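Uncharacterized protein PH0987 (Pyrococcus horikoshii, PDB 2PHC) is of unknown function but probably acts as an ATP-binding hydrolase, being built around a carboxyltransferase domain of the cyclophilin-like clan. Local coordinates at residues G159-A164 against R180-I185; K4-S9 against S51-Y56; I86-A91 against D204-V209; I115-K120 against D141-T146. All coordinates share one frame; numbering follows the deposited sequence.

In the fold
Three of the four contacts belong to one compact body, and contact 2 lies well apart from it, about 43 Å from contact 1, 34 Å from contact 3 and 33 Å from contact 4 between centres. Contacts 1 and 3 share a sheet, in which strand 180-184 is the neighbour of strand 85-92; their centres are 13 Å apart, and Ile-185 of the former packs on Ile-88 of the latter. Centre to centre, contact 4 lies 12 Å from contact 1 and 14 Å from contact 3. Its His-118 joins all three, since Ile-182 and Val-161 of contact 1 and the ring of Phe-208 of contact 3 pack against the imidazole.

Contact 1 of 4, residues G159-A164 against R180-I185; sequences GSVGIA and RIIGRI
Strands 160-164 and 180-184 pair antiparallel in the mixed sheet of the domain, Val-161 and Ile-163 bonding through their backbones to Ile-182, Gly-183 and Arg-180. Ile-163 and Arg-180 form a regular hydrogen-bonded pair with two bonds, the shorter from Arg-180 N to Ile-163 O (2.8 Å). Further along, Val-161 O accepts from Ile-182 N, while Val-161 N donates to Gly-183 O. Gly-162 lies opposite Ile-181 and Ser-160 opposite Arg-184, so strand 180-184 has one residue more over this span, which resembles a bulge. Beyond the strand end, Ile-185 N donates to Gly-159 O (2.8 Å).

On the other edge of strand 160-164, Gly-159 and Ser-160 both face Tyr-171 of the next strand, a G1 beta bulge; glycine suits its first position because phi there is 99°. The two faces of the pairing differ in content. On one, Ile-181 lays CG2 against Ser-160 CB (3.6 Å) and brings CD1 to 4.0 Å from Gly-162 CA, where glycine has no CB to collide with that methyl; the Ser-160 hydroxyl turns instead to the carbonyl of Pro-157.

Across the other face, the branched residues interlock. Ile-182 CG1 sits between its own backbone N and carbonyl carbon (chi1 70°), which sets it 3.9 Å from Val-161 CG1 and leads CD1 on to Ile-163 CD1. The second methyl of Val-161, CG2, meets Ile-185 CD1 at 3.6 Å, the side chains standing nearly perpendicular. Val-103 of helix 100-107 also packs on Ile-163 and Ile-182, whereas the guanidinium end of Arg-180 leaves for Pro-147 O and the ring of Phe-102.

Contact 2 of 4, residues K4-S9 against S51-Y56; sequences KPAGDS and SLLVIY
A chi1 of 70° in Tyr-56 places CG on the side of CB flanked by both main-chain arms, and this folds the ring back beside Ser-9, whose own backbone takes left-handed helical angles (phi 56°). The CA of Ser-9 consequently lies over one face of the phenol ring, displaced toward the rim, with Ser-9 C 3.4 Å from Tyr-56 CE1; serine is small enough to fit this close against the ring. The Ser-9 carbonyl turns toward the strand, and Tyr-56 N donates to Ser-9 O over 3.2 Å. The same oxygen receives a CA-H...O contact from Ile-55 CA at 3.5 Å, so one carbonyl serves two successive residues.

Ser-9 closes the loop that links strands 3-5 and 10-14, a beta-hairpin at the edge of a four-stranded antiparallel sheet. Strand 51-56 is the next strand beyond 10-14, and the bond to Ser-9 lies at the end of their pairing where 10-14 begins and 51-56 finishes. Earlier in the loop, Ala-6 offers a small methyl: its CB meets Leu-53 CD1 at 3.8 Å, and both side chains also touch Leu-12 of the intervening strand. On the tyrosine side, Tyr-63 and Val-66 of helix 63-82 pack against the ring of Tyr-56.

Contact 3 of 4, residues I86-A91 against D204-V209; sequences IEIPVA and DYVKFV
Parallel pairing of strands 85-92 and 205-211, through Ile-86, Ile-88 and Val-90 on one side and Tyr-205, Lys-207 and Val-209 on the other, joins the first and last strands of the seven-stranded sheet in this cyclophilin-like domain. Five hydrogen bonds run alternately to the two flanking residues of the partner strand. Ile-86 N donates to Tyr-205 O (2.8 Å), and Ile-86 O accepts from Lys-207 N; Ile-88 then repeats the pattern with Lys-207 O and Val-209 N. Pro-89 fits because its ring nitrogen falls where no bond to strand 205-211 is due, and Val-90 N resumes the ladder at Val-209 O (3.1 Å).

The buried face is apolar. Ile-88, with CG1 anti to the carbonyl carbon (chi1 -70°), reaches Val-206 CG1 with CD1 (3.7 Å) while its CG2 lies alongside the ring of Phe-208. Trp-170 of strand 167-171 packs on both Ile-88 and Phe-208. On the more open face Glu-87 CB meets Val-209 CG2 at 4.0 Å, and the long chain of Lys-207 carries its ammonium toward Ser-119 O, a weak bond. Val-90 CG2 comes obliquely to the ring of Phe-208, 3.3 Å from its CD1.

Contact 4 of 4, residues I115-K120 against D141-T146; sequences IEIHSK and DERIAT
An Asx turn leading into the short 3-10 segment 142-144 packs against the C-terminal part of helix 111-119, with Asp-141, Arg-143 and Ile-144 meeting Ile-117 and His-118. The turn is made by Asp-141 OD1, which accepts from Arg-143 N. The same oxygen is met by Arg-143 NE, while Arg-143 NH2 forms a salt bridge of 2.6 Å with Asp-141 OD2. This side-on, two-nitrogen grip fixes the position and rotation of the guanidinium, turning one face to the helix, and Ile-117 CD1 rests over that face toward its rim, 3.9 Å from Arg-143 NH1.

The other branch of Ile-117 works on two partners at once. Its CG2 reaches Asp-141 CB (3.6 Å) and Ile-144 CG2 (3.7 Å), the two isoleucines running antiparallel, flank to flank. In Ile-144 a chi1 of 60° swings CG1 in over the main chain, which delivers CD1 to the edge of the imidazole, in its plane, 3.7 Å from His-118 CD2. The rotation of that ring is held from beyond the contact, at ND1 by the hydroxyl of Tyr-92 and at NE2 by that of Thr-168.

Two waters bridge Ile-117 O to Asp-141. One donates to Ile-117 O and accepts from Asp-141 N (2.7 Å); the other donates to Asp-141 OD2 (2.8 Å) and, weakly, to Ile-117 O. Since the salt bridge, the turn and a water all draw on the Asp-141 carboxylate, it is probably kept ionised, and the loop meets the helix through oily branches and shared water instead of direct polar bonds.

Contact 1 of 4, residues G159-A164 against R180-I185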
loop_
_atom_site.group_PDB
_atom_site.type_symbol
_atom_site.label_atom_id
_atom_site.label_comp_id
_atom_site.label_asym_id
_atom_site.label_seq_id
_atom_site.Cartn_x
_atom_site.Cartn_y
_atom_site.Cartn_z
ATOM N N GLY A 159 2.070 -0.515 -19.155
ATOM C CA GLY A 159 1.047 -0.892 -18.165
ATOM C C GLY A 159 1.335 -2.180 -17.445
ATOM O O GLY A 159 0.695 -2.460 -16.445
ATOM N N SER A 160 2.343 -2.948 -17.907
ATOM C CA SER A 160 2.742 -4.170 -17.190
ATOM C C SER A 160 3.216 -3.931 -15.789
ATOM O O SER A 160 4.097 -3.082 -15.555
ATOM C CB SER A 160 3.741 -5.023 -17.971
ATOM O OG SER A 160 3.274 -5.145 -19.322
ATOM N N VAL A 161 2.668 -4.759 -14.883
ATOM C CA VAL A 161 2.874 -4.758 -13.459
ATOM C C VAL A 161 3.825 -5.935 -13.233
ATOM O O VAL A 161 3.520 -7.067 -13.561
ATOM C CB VAL A 161 1.524 -4.949 -12.715
ATOM C CG1 VAL A 161 1.718 -5.268 -11.205
ATOM C CG2 VAL A 161 0.513 -3.693 -12.957
ATOM N N GLY A 162 5.015 -5.685 -12.723
ATOM C CA GLY A 162 5.827 -6.812 -12.431
ATOM C C GLY A 162 6.370 -6.870 -11.062
ATOM O O GLY A 162 6.182 -5.938 -10.322
ATOM N N ILE A 163 7.097 -7.959 -10.764
ATOM C CA ILE A 163 7.800 -8.190 -9.488
ATOM C C ILE A 163 9.257 -8.458 -9.846
ATOM O O ILE A 163 9.563 -9.096 -10.900
ATOM C CB ILE A 163 7.199 -9.430 -8.768
ATOM C CG1 ILE A 163 5.721 -9.189 -8.362
ATOM C CG2 ILE A 163 8.080 -9.977 -7.621
ATOM C CD1 ILE A 163 5.075 -10.428 -7.767
ATOM N N ALA A 164 10.153 -8.032 -8.970
ATOM C CA ALA A 164 11.522 -8.246 -9.136
ATOM C C ALA A 164 12.092 -8.158 -7.737
ATOM O O ALA A 164 12.169 -7.091 -7.155
ATOM C CB ALA A 164 12.160 -7.207 -10.109
ATOM N N ARG A 180 9.001 -10.082 -13.480
ATOM C CA ARG A 180 7.936 -11.081 -13.662
ATOM C C ARG A 180 6.669 -10.362 -13.820
ATOM O O ARG A 180 6.206 -9.769 -12.857
ATOM C CB ARG A 180 7.838 -12.092 -12.486
ATOM C CG ARG A 180 9.081 -12.940 -12.349
ATOM C CD ARG A 180 9.415 -13.962 -13.511
ATOM N NE ARG A 180 10.728 -14.598 -13.201
ATOM C CZ ARG A 180 11.175 -15.730 -13.777
ATOM N NH1 ARG A 180 10.428 -16.387 -14.693
ATOM N NH2 ARG A 180 12.329 -16.223 -13.409
ATOM N N ILE A 181 6.088 -10.421 -15.012
ATOM C CA ILE A 181 4.845 -9.697 -15.300
ATOM C C ILE A 181 3.568 -10.469 -14.942
ATOM O O ILE A 181 3.335 -11.548 -15.504
ATOM C CB ILE A 181 4.782 -9.247 -16.740
ATOM C CG1 ILE A 181 6.114 -8.571 -17.188
ATOM C CG2 ILE A 181 3.565 -8.431 -16.958
ATOM C CD1 ILE A 181 6.570 -7.239 -16.334
ATOM N N ILE A 182 2.734 -9.882 -14.062
ATOM C CA ILE A 182 1.564 -10.526 -13.398
ATOM C C ILE A 182 0.217 -9.875 -13.791
ATOM O O ILE A 182 -0.837 -10.360 -13.450
ATOM C CB ILE A 182 1.747 -10.608 -11.819
ATOM C CG1 ILE A 182 1.672 -9.215 -11.111
ATOM C CG2 ILE A 182 3.066 -11.330 -11.427
ATOM C CD1 ILE A 182 1.457 -9.342 -9.539
ATOM N N GLY A 183 0.232 -8.811 -14.571
ATOM C CA GLY A 183 -0.996 -8.071 -14.743
ATOM C C GLY A 183 -0.690 -6.897 -15.611
ATOM O O GLY A 183 0.496 -6.618 -15.830
ATOM N N ARG A 184 -1.720 -6.207 -16.109
ATOM C CA ARG A 184 -1.488 -5.017 -16.878
ATOM C C ARG A 184 -2.542 -4.015 -16.472
ATOM O O ARG A 184 -3.675 -4.394 -16.199
ATOM C CB ARG A 184 -1.676 -5.321 -18.345
ATOM C CG ARG A 184 -1.256 -4.291 -19.240
ATOM C CD ARG A 184 -1.118 -4.891 -20.691
ATOM N NE ARG A 184 -1.037 -3.759 -21.619
ATOM C CZ ARG A 184 -1.260 -3.802 -22.943
ATOM N NH1 ARG A 184 -1.581 -4.960 -23.540
ATOM N NH2 ARG A 184 -1.129 -2.682 -23.667
ATOM N N ILE A 185 -2.133 -2.739 -16.465
ATOM C CA ILE A 185 -2.943 -1.594 -16.208
ATOM C C ILE A 185 -3.434 -0.987 -17.542
ATOM O O ILE A 185 -2.627 -0.766 -18.433
ATOM C CB ILE A 185 -2.075 -0.472 -15.427
ATOM C CG1 ILE A 185 -1.597 -0.946 -14.035
ATOM C CG2 ILE A 185 -2.804 0.775 -15.337
ATOM C CD1 ILE A 185 -0.280 -0.216 -13.495
#

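Contact 2 of 4, residues K4-S9 against S51-Y56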
loop_
_atom_site.group_PDB
_atom_site.type_symbol
_atom_site.label_atom_id
_atom_site.label_comp_id
_atom_site.label_asym_id
_atom_site.label_seq_id
_atom_site.Cartn_x
_atom_site.Cartn_y
_atom_site.Cartn_z
ATOM N N LYS A 4 -10.579 0.390 21.639
ATOM C CA LYS A 4 -11.137 -0.441 22.753
ATOM C C LYS A 4 -10.476 -0.105 24.059
ATOM O O LYS A 4 -9.384 0.422 24.072
ATOM C CB LYS A 4 -11.130 -1.970 22.462
ATOM N N PRO A 5 -11.176 -0.338 25.180
ATOM C CA PRO A 5 -10.560 0.081 26.433
ATOM C C PRO A 5 -9.535 -0.968 26.855
ATOM O O PRO A 5 -9.650 -2.152 26.491
ATOM C CB PRO A 5 -11.747 0.166 27.421
ATOM C CG PRO A 5 -12.936 -0.114 26.603
ATOM C CD PRO A 5 -12.507 -0.916 25.419
ATOM N N ALA A 6 -8.556 -0.526 27.618
ATOM C CA ALA A 6 -7.337 -1.291 27.688
ATOM C C ALA A 6 -6.865 -1.372 29.129
ATOM O O ALA A 6 -5.721 -1.574 29.387
ATOM C CB ALA A 6 -6.278 -0.675 26.775
ATOM N N GLY A 7 -7.796 -1.150 30.053
ATOM C CA GLY A 7 -7.575 -1.250 31.473
ATOM C C GLY A 7 -7.515 0.113 32.021
ATOM O O GLY A 7 -8.321 1.001 31.653
ATOM N N ASP A 8 -6.562 0.293 32.919
ATOM C CA ASP A 8 -6.607 1.431 33.798
ATOM C C ASP A 8 -6.206 2.718 33.063
ATOM O O ASP A 8 -5.010 2.979 32.716
ATOM C CB ASP A 8 -5.766 1.185 35.089
ATOM N N SER A 9 -7.229 3.528 32.827
ATOM C CA SER A 9 -7.007 4.829 32.237
ATOM C C SER A 9 -6.253 4.721 30.883
ATOM O O SER A 9 -5.336 5.461 30.632
ATOM C CB SER A 9 -6.278 5.700 33.244
ATOM O OG SER A 9 -7.197 6.103 34.260
ATOM N N SER A 51 -0.758 -2.131 16.927
ATOM C CA SER A 51 -1.631 -1.358 17.815
ATOM C C SER A 51 -0.947 -0.157 18.473
ATOM O O SER A 51 0.276 -0.105 18.543
ATOM C CB SER A 51 -2.159 -2.257 18.895
ATOM O OG SER A 51 -1.072 -2.975 19.461
ATOM N N LEU A 52 -1.704 0.769 19.015
ATOM C CA LEU A 52 -1.153 1.817 19.814
ATOM C C LEU A 52 -1.840 1.978 21.108
ATOM O O LEU A 52 -2.990 2.193 21.160
ATOM C CB LEU A 52 -1.172 3.121 19.063
ATOM C CG LEU A 52 -0.798 4.405 19.736
ATOM C CD1 LEU A 52 0.637 4.472 19.892
ATOM C CD2 LEU A 52 -1.255 5.450 18.861
ATOM N N LEU A 53 -1.082 1.896 22.169
ATOM C CA LEU A 53 -1.585 2.086 23.489
ATOM C C LEU A 53 -1.561 3.528 23.897
ATOM O O LEU A 53 -0.608 4.198 23.715
ATOM C CB LEU A 53 -0.885 1.186 24.476
ATOM C CG LEU A 53 -1.451 1.144 25.885
ATOM C CD1 LEU A 53 -2.751 0.525 25.947
ATOM C CD2 LEU A 53 -0.513 0.539 26.809
ATOM N N VAL A 54 -2.680 3.996 24.381
ATOM C CA VAL A 54 -2.854 5.342 24.754
ATOM C C VAL A 54 -3.322 5.423 26.205
ATOM O O VAL A 54 -4.293 4.818 26.623
ATOM C CB VAL A 54 -3.880 6.113 23.846
ATOM C CG1 VAL A 54 -3.766 7.638 24.101
ATOM C CG2 VAL A 54 -3.557 5.834 22.401
ATOM N N ILE A 55 -2.592 6.223 26.934
ATOM C CA ILE A 55 -2.845 6.387 28.336
ATOM C C ILE A 55 -2.945 7.835 28.735
ATOM O O ILE A 55 -2.250 8.677 28.152
ATOM C CB ILE A 55 -1.545 5.875 29.103
ATOM C CG1 ILE A 55 -1.350 4.365 28.893
ATOM C CG2 ILE A 55 -1.573 6.192 30.604
ATOM C CD1 ILE A 55 0.019 3.924 29.226
ATOM N N TYR A 56 -3.938 8.082 29.570
ATOM C CA TYR A 56 -4.520 9.365 29.840
ATOM C C TYR A 56 -4.569 9.651 31.310
ATOM O O TYR A 56 -4.561 8.766 32.111
ATOM C CB TYR A 56 -5.908 9.537 29.215
ATOM C CG TYR A 56 -7.090 8.764 29.769
ATOM C CD1 TYR A 56 -7.504 7.598 29.202
ATOM C CD2 TYR A 56 -7.849 9.257 30.794
ATOM C CE1 TYR A 56 -8.550 6.939 29.659
ATOM C CE2 TYR A 56 -8.928 8.576 31.251
ATOM C CZ TYR A 56 -9.263 7.419 30.675
ATOM O OH TYR A 56 -10.322 6.731 31.113
#

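Contact 3 of 4, residues I86-A91 against D204-V209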
loop_
_atom_site.group_PDB
_atom_site.type_symbol
_atom_site.label_atom_id
_atom_site.label_comp_id
_atom_site.label_asym_id
_atom_site.label_seq_id
_atom_site.Cartn_x
_atom_site.Cartn_y
_atom_site.Cartn_z
ATOM N N ILE A 86 -4.128 6.623 -4.770
ATOM C CA ILE A 86 -4.615 6.550 -6.132
ATOM C C ILE A 86 -4.935 5.077 -6.389
ATOM O O ILE A 86 -4.141 4.203 -6.109
ATOM C CB ILE A 86 -3.609 7.218 -7.073
ATOM C CG1 ILE A 86 -3.583 8.731 -6.764
ATOM C CG2 ILE A 86 -3.900 6.931 -8.550
ATOM C CD1 ILE A 86 -2.324 9.157 -6.078
ATOM N N GLU A 87 -6.142 4.812 -6.874
ATOM C CA GLU A 87 -6.590 3.444 -7.139
ATOM C C GLU A 87 -6.262 3.063 -8.575
ATOM O O GLU A 87 -6.626 3.800 -9.499
ATOM C CB GLU A 87 -8.111 3.320 -6.920
ATOM C CG GLU A 87 -8.504 3.358 -5.487
ATOM C CD GLU A 87 -9.877 2.740 -5.223
ATOM O OE1 GLU A 87 -10.845 2.993 -6.015
ATOM O OE2 GLU A 87 -9.971 1.995 -4.213
ATOM N N ILE A 88 -5.625 1.910 -8.766
ATOM C CA ILE A 88 -5.086 1.544 -10.086
ATOM C C ILE A 88 -5.615 0.178 -10.536
ATOM O O ILE A 88 -5.226 -0.863 -9.940
ATOM C CB ILE A 88 -3.497 1.670 -10.129
ATOM C CG1 ILE A 88 -3.112 3.172 -10.087
ATOM C CG2 ILE A 88 -2.924 1.156 -11.415
ATOM C CD1 ILE A 88 -1.620 3.521 -10.095
ATOM N N PRO A 89 -6.548 0.173 -11.547
ATOM C CA PRO A 89 -7.046 -1.103 -12.032
ATOM C C PRO A 89 -5.949 -1.853 -12.823
ATOM O O PRO A 89 -5.216 -1.225 -13.602
ATOM C CB PRO A 89 -8.273 -0.711 -12.889
ATOM C CG PRO A 89 -7.969 0.565 -13.400
ATOM C CD PRO A 89 -7.202 1.292 -12.281
ATOM N N VAL A 90 -5.836 -3.151 -12.517
ATOM C CA VAL A 90 -4.897 -4.104 -13.053
ATOM C C VAL A 90 -5.749 -5.280 -13.411
ATOM O O VAL A 90 -6.412 -5.836 -12.544
ATOM C CB VAL A 90 -3.879 -4.668 -11.958
ATOM C CG1 VAL A 90 -2.862 -5.666 -12.567
ATOM C CG2 VAL A 90 -3.099 -3.533 -11.206
ATOM N N ALA A 91 -5.771 -5.641 -14.694
ATOM C CA ALA A 91 -6.217 -7.020 -15.134
ATOM C C ALA A 91 -5.083 -8.034 -14.925
ATOM O O ALA A 91 -4.102 -8.020 -15.627
ATOM C CB ALA A 91 -6.707 -6.966 -16.606
ATOM N N ASP A 204 2.861 9.732 -2.862
ATOM C CA ASP A 204 1.540 9.095 -3.031
ATOM C C ASP A 204 1.459 7.580 -2.687
ATOM O O ASP A 204 2.463 6.890 -2.648
ATOM C CB ASP A 204 1.111 9.213 -4.491
ATOM C CG ASP A 204 0.870 10.679 -4.931
ATOM O OD1 ASP A 204 0.926 11.664 -4.118
ATOM O OD2 ASP A 204 0.596 10.827 -6.127
ATOM N N TYR A 205 0.239 7.086 -2.458
ATOM C CA TYR A 205 -0.005 5.655 -2.194
ATOM C C TYR A 205 -0.801 5.052 -3.329
ATOM O O TYR A 205 -1.522 5.749 -4.086
ATOM C CB TYR A 205 -0.739 5.357 -0.873
ATOM C CG TYR A 205 -0.189 6.079 0.348
ATOM C CD1 TYR A 205 1.125 6.006 0.680
ATOM C CD2 TYR A 205 -1.027 6.894 1.134
ATOM C CE1 TYR A 205 1.661 6.741 1.825
ATOM C CE2 TYR A 205 -0.523 7.642 2.239
ATOM C CZ TYR A 205 0.794 7.537 2.586
ATOM O OH TYR A 205 1.273 8.203 3.677
ATOM N N VAL A 206 -0.643 3.739 -3.510
ATOM C CA VAL A 206 -1.362 3.149 -4.621
ATOM C C VAL A 206 -2.146 1.934 -4.146
ATOM O O VAL A 206 -1.632 1.138 -3.417
ATOM C CB VAL A 206 -0.425 2.747 -5.828
ATOM C CG1 VAL A 206 -1.230 1.848 -6.786
ATOM C CG2 VAL A 206 0.199 4.019 -6.624
ATOM N N LYS A 207 -3.357 1.789 -4.646
ATOM C CA LYS A 207 -4.133 0.650 -4.326
ATOM C C LYS A 207 -4.405 -0.018 -5.685
ATOM O O LYS A 207 -5.005 0.602 -6.551
ATOM C CB LYS A 207 -5.481 1.079 -3.624
ATOM C CG LYS A 207 -6.376 -0.141 -3.121
ATOM C CD LYS A 207 -5.572 -1.242 -2.390
ATOM C CE LYS A 207 -6.431 -2.401 -1.645
ATOM N NZ LYS A 207 -7.327 -3.138 -2.633
ATOM N N PHE A 208 -3.900 -1.240 -5.890
ATOM C CA PHE A 208 -4.233 -1.995 -7.100
ATOM C C PHE A 208 -5.583 -2.630 -6.940
ATOM O O PHE A 208 -5.928 -3.072 -5.862
ATOM C CB PHE A 208 -3.204 -3.029 -7.502
ATOM C CG PHE A 208 -1.843 -2.443 -7.816
ATOM C CD1 PHE A 208 -1.643 -1.656 -8.912
ATOM C CD2 PHE A 208 -0.762 -2.744 -7.028
ATOM C CE1 PHE A 208 -0.360 -1.160 -9.188
ATOM C CE2 PHE A 208 0.503 -2.250 -7.287
ATOM C CZ PHE A 208 0.677 -1.481 -8.374
ATOM N N VAL A 209 -6.342 -2.602 -8.036
ATOM C CA VAL A 209 -7.743 -3.018 -8.049
ATOM C C VAL A 209 -7.921 -4.040 -9.166
ATOM O O VAL A 209 -7.968 -3.633 -10.342
ATOM C CB VAL A 209 -8.719 -1.793 -8.344
ATOM C CG1 VAL A 209 -10.231 -2.286 -8.356
ATOM C CG2 VAL A 209 -8.526 -0.644 -7.345
#

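Contact 4 of 4, residues I115-K120 against D141-T146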
loop_
_atom_site.group_PDB
_atom_site.type_symbol
_atom_site.label_atom_id
_atom_site.label_comp_id
_atom_site.label_asym_id
_atom_site.label_seq_id
_atom_site.Cartn_x
_atom_site.Cartn_y
_atom_site.Cartn_z
ATOM N N ILE A 115 -2.758 -12.845 -6.590
ATOM C CA ILE A 115 -3.615 -11.679 -6.861
ATOM C C ILE A 115 -4.097 -10.880 -5.592
ATOM O O ILE A 115 -4.182 -9.638 -5.636
ATOM C CB ILE A 115 -4.778 -12.109 -7.714
ATOM C CG1 ILE A 115 -4.289 -12.629 -9.080
ATOM C CG2 ILE A 115 -5.815 -11.007 -7.878
ATOM C CD1 ILE A 115 -5.516 -12.923 -10.057
ATOM N N GLU A 116 -4.417 -11.612 -4.499
ATOM C CA GLU A 116 -4.923 -11.067 -3.240
ATOM C C GLU A 116 -3.782 -10.446 -2.473
ATOM O O GLU A 116 -3.927 -9.373 -1.928
ATOM C CB GLU A 116 -5.549 -12.181 -2.361
ATOM C CG GLU A 116 -5.546 -11.943 -0.817
ATOM C CD GLU A 116 -6.760 -11.110 -0.335
ATOM O OE1 GLU A 116 -7.849 -11.228 -1.003
ATOM O OE2 GLU A 116 -6.628 -10.336 0.695
ATOM N N ILE A 117 -2.642 -11.139 -2.458
ATOM C CA ILE A 117 -1.443 -10.737 -1.764
ATOM C C ILE A 117 -0.817 -9.533 -2.416
ATOM O O ILE A 117 -0.451 -8.593 -1.722
ATOM C CB ILE A 117 -0.489 -11.880 -1.701
ATOM C CG1 ILE A 117 -1.138 -12.997 -0.870
ATOM C CG2 ILE A 117 0.889 -11.491 -1.090
ATOM C CD1 ILE A 117 -0.271 -14.280 -0.850
ATOM N N HIS A 118 -0.669 -9.571 -3.726
ATOM C CA HIS A 118 -0.379 -8.399 -4.502
ATOM C C HIS A 118 -1.290 -7.150 -4.386
ATOM O O HIS A 118 -0.789 -6.015 -4.312
ATOM C CB HIS A 118 -0.236 -8.711 -5.973
ATOM C CG HIS A 118 0.508 -7.665 -6.689
ATOM N ND1 HIS A 118 -0.110 -6.598 -7.322
ATOM C CD2 HIS A 118 1.828 -7.462 -6.792
ATOM C CE1 HIS A 118 0.815 -5.796 -7.807
ATOM N NE2 HIS A 118 1.999 -6.279 -7.465
ATOM N N SER A 119 -2.589 -7.335 -4.469
ATOM C CA SER A 119 -3.472 -6.195 -4.471
ATOM C C SER A 119 -3.965 -5.755 -3.028
ATOM O O SER A 119 -4.619 -4.721 -2.889
ATOM C CB SER A 119 -4.657 -6.480 -5.385
ATOM O OG SER A 119 -5.559 -7.406 -4.747
ATOM N N LYS A 120 -3.594 -6.491 -1.984
ATOM C CA LYS A 120 -3.968 -6.154 -0.629
ATOM C C LYS A 120 -3.225 -4.890 -0.059
ATOM O O LYS A 120 -3.879 -3.989 0.378
ATOM C CB LYS A 120 -3.876 -7.409 0.297
ATOM C CG LYS A 120 -4.089 -7.191 1.844
ATOM C CE LYS A 120 -6.296 -4.062 3.387
ATOM N NZ LYS A 120 -5.176 -3.052 3.175
ATOM N N ASP A 141 4.121 -7.326 -0.056
ATOM C CA ASP A 141 4.277 -8.569 0.830
ATOM C C ASP A 141 5.376 -9.566 0.333
ATOM O O ASP A 141 5.343 -9.981 -0.807
ATOM C CB ASP A 141 2.912 -9.256 0.877
ATOM C CG ASP A 141 2.781 -10.266 2.015
ATOM O OD1 ASP A 141 3.716 -11.021 2.276
ATOM O OD2 ASP A 141 1.739 -10.230 2.715
ATOM N N GLU A 142 6.343 -9.960 1.171
ATOM C CA GLU A 142 7.429 -10.870 0.775
ATOM C C GLU A 142 7.066 -12.310 0.290
ATOM O O GLU A 142 7.891 -12.991 -0.332
ATOM C CB GLU A 142 8.478 -10.921 1.888
ATOM C CG GLU A 142 9.099 -9.562 2.012
ATOM C CD GLU A 142 10.165 -9.411 3.075
ATOM O OE1 GLU A 142 10.644 -10.442 3.665
ATOM O OE2 GLU A 142 10.507 -8.220 3.304
ATOM N N ARG A 143 5.837 -12.748 0.549
ATOM C CA ARG A 143 5.396 -14.058 0.154
ATOM C C ARG A 143 5.279 -14.198 -1.339
ATOM O O ARG A 143 5.141 -15.332 -1.846
ATOM C CB ARG A 143 4.056 -14.394 0.812
ATOM C CG ARG A 143 4.152 -14.700 2.297
ATOM C CD ARG A 143 2.710 -14.852 2.828
ATOM N NE ARG A 143 1.977 -13.591 2.929
ATOM C CZ ARG A 143 0.653 -13.472 3.062
ATOM N NH1 ARG A 143 -0.140 -14.550 3.068
ATOM N NH2 ARG A 143 0.108 -12.260 3.167
ATOM N N ILE A 144 5.214 -13.057 -2.034
ATOM C CA ILE A 144 5.252 -13.052 -3.510
ATOM C C ILE A 144 6.576 -12.606 -4.166
ATOM O O ILE A 144 6.649 -12.479 -5.372
ATOM C CB ILE A 144 4.028 -12.390 -4.107
ATOM C CG1 ILE A 144 3.902 -10.940 -3.662
ATOM C CG2 ILE A 144 2.783 -13.175 -3.729
ATOM C CD1 ILE A 144 2.979 -10.202 -4.575
ATOM N N ALA A 145 7.624 -12.470 -3.346
ATOM C CA ALA A 145 8.981 -12.143 -3.797
ATOM C C ALA A 145 9.449 -13.122 -4.914
ATOM O O ALA A 145 9.300 -14.337 -4.741
ATOM C CB ALA A 145 9.946 -12.179 -2.588
ATOM N N THR A 146 9.989 -12.633 -6.036
ATOM C CA THR A 146 10.368 -13.516 -7.165
ATOM C C THR A 146 11.439 -12.878 -7.975
ATOM O O THR A 146 11.234 -11.742 -8.509
ATOM C CB THR A 146 9.172 -13.845 -8.143
ATOM O OG1 THR A 146 8.040 -14.268 -7.390
ATOM C CG2 THR A 146 9.550 -14.984 -9.130
HETATM O O HOH W 1 2.119 -7.521 -1.783
HETATM O O HOH W 2 -0.496 -9.036 1.549
#